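Local coordinates for D-alanine--D-alanine ligase (PDB 5D8D), which joins two D-alanine molecules at the expense of ATP to make the D-alanyl-D-alanine dipeptide for peptidoglycan synthesis, at residues L32-R37 with E294-I299. Sequence-based numbering, arbitrary orientation.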
# COMPACT_ATOMS: atom_id res chain seq x y z
N LEU A 32 -12.98 -23.91 -5.62
CA LEU A 32 -13.62 -24.27 -6.89
C LEU A 32 -14.69 -25.32 -6.72
O LEU A 32 -15.83 -25.13 -7.15
CB LEU A 32 -12.57 -24.75 -7.89
CG LEU A 32 -13.02 -25.01 -9.31
CD1 LEU A 32 -13.53 -23.73 -9.96
CD2 LEU A 32 -11.87 -25.56 -10.11
N ASP A 33 -14.35 -26.42 -6.05
CA ASP A 33 -15.32 -27.49 -5.78
C ASP A 33 -16.54 -27.00 -5.02
O ASP A 33 -17.64 -27.50 -5.24
CB ASP A 33 -14.69 -28.66 -5.01
CG ASP A 33 -13.75 -29.53 -5.87
OD1 ASP A 33 -13.99 -29.69 -7.09
OD2 ASP A 33 -12.78 -30.08 -5.29
N ALA A 34 -16.35 -26.07 -4.11
CA ALA A 34 -17.43 -25.58 -3.30
C ALA A 34 -18.37 -24.68 -4.11
O ALA A 34 -19.60 -24.78 -4.01
CB ALA A 34 -16.88 -24.82 -2.07
N LEU A 35 -17.79 -23.80 -4.91
CA LEU A 35 -18.61 -22.92 -5.74
C LEU A 35 -19.39 -23.76 -6.72
O LEU A 35 -20.60 -23.60 -6.81
CB LEU A 35 -17.76 -21.85 -6.44
CG LEU A 35 -17.09 -20.85 -5.48
CD1 LEU A 35 -16.15 -19.91 -6.23
CD2 LEU A 35 -18.11 -20.07 -4.62
N LEU A 36 -18.73 -24.72 -7.38
CA LEU A 36 -19.43 -25.63 -8.34
C LEU A 36 -20.57 -26.44 -7.70
O LEU A 36 -21.67 -26.54 -8.26
CB LEU A 36 -18.43 -26.58 -8.98
CG LEU A 36 -17.44 -25.94 -9.95
CD1 LEU A 36 -16.28 -26.85 -10.26
CD2 LEU A 36 -18.15 -25.57 -11.25
N ARG A 37 -20.35 -27.00 -6.52
CA ARG A 37 -21.46 -27.68 -5.80
C ARG A 37 -22.64 -26.75 -5.64
O ARG A 37 -23.78 -27.20 -5.64
CB ARG A 37 -21.07 -28.08 -4.39
CG ARG A 37 -20.33 -29.39 -4.26
CD ARG A 37 -19.77 -29.41 -2.85
NE ARG A 37 -18.52 -30.12 -2.86
CZ ARG A 37 -17.45 -29.82 -2.17
NH1 ARG A 37 -17.43 -28.77 -1.34
NH2 ARG A 37 -16.38 -30.62 -2.29
N GLU A 294 -21.17 -22.65 1.99
CA GLU A 294 -21.91 -21.45 2.29
C GLU A 294 -20.93 -20.31 2.52
O GLU A 294 -21.10 -19.21 2.02
CB GLU A 294 -22.83 -21.64 3.51
CG GLU A 294 -24.10 -22.45 3.22
CD GLU A 294 -24.76 -23.05 4.46
OE1 GLU A 294 -24.10 -23.30 5.50
OE2 GLU A 294 -25.97 -23.31 4.39
N LEU A 295 -19.86 -20.60 3.25
CA LEU A 295 -18.79 -19.63 3.45
C LEU A 295 -18.28 -19.09 2.10
O LEU A 295 -18.11 -17.87 1.95
CB LEU A 295 -17.65 -20.26 4.27
CG LEU A 295 -16.31 -19.57 4.30
CD1 LEU A 295 -16.51 -18.17 4.88
CD2 LEU A 295 -15.31 -20.36 5.11
N CYS A 296 -18.08 -19.98 1.12
CA CYS A 296 -17.56 -19.57 -0.17
C CYS A 296 -18.56 -18.70 -0.91
O CYS A 296 -18.20 -17.67 -1.43
CB CYS A 296 -17.13 -20.75 -1.01
SG CYS A 296 -15.66 -21.61 -0.37
N VAL A 297 -19.82 -19.06 -0.92
CA VAL A 297 -20.81 -18.16 -1.51
C VAL A 297 -20.83 -16.75 -0.81
O VAL A 297 -20.92 -15.71 -1.46
CB VAL A 297 -22.19 -18.83 -1.53
CG1 VAL A 297 -23.31 -17.83 -1.83
CG2 VAL A 297 -22.19 -19.94 -2.58
N ALA A 298 -20.70 -16.74 0.50
CA ALA A 298 -20.77 -15.49 1.25
C ALA A 298 -19.55 -14.59 0.98
O ALA A 298 -19.69 -13.36 0.87
CB ALA A 298 -20.92 -15.78 2.74
N ILE A 299 -18.37 -15.18 0.87
CA ILE A 299 -17.21 -14.43 0.42
C ILE A 299 -17.50 -13.83 -0.98
O ILE A 299 -17.34 -12.65 -1.21
CB ILE A 299 -15.93 -15.30 0.45
CG1 ILE A 299 -15.54 -15.59 1.91
CG2 ILE A 299 -14.75 -14.63 -0.26
CD1 ILE A 299 -14.58 -16.77 2.11
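L35 and A34, adjacent on the last turns of helix 21-37, both pack against C296 of helix 292-301. The L35 side chain starts off to one side: its CB lies well back from the other helix, and chi1 of -65° sets CG beside the backbone N, 4.5 Å from C296 CB. There the chain forks. CD1 heads away from helix 292-301, whereas CD2 closes on it, 3.8 Å from C296 CB and 4.0 Å from C296 C, so that this methyl rests on backbone as well as side chain. V297 meets the same methyl chiefly through its backbone, with N 4.2 Å from L35 CD2; its CG2 stays further off, at 4.6 Å.

Helix 21-37 is the crossover helix of a beta-alpha-beta unit joining the parallel strands 9-13 and 41-45 in the Rossmann-like N-terminal part of the ligase; helix 292-301 comes from the end of the ATP-grasp region. The two segments run almost perpendicular, at 88°, with axes 8.9 Å apart, and the touching patch is accordingly small and apolar. The sulfur of C296, beside its backbone N, lies alongside A34, with SG 3.8 Å from A34 CB. L35 also touches A42 and F62 of the parallel sheet, and I299 reaches F62 too. A polar tie is added at the edge by R37, whose NH1 forms a salt bridge with D293 OD1.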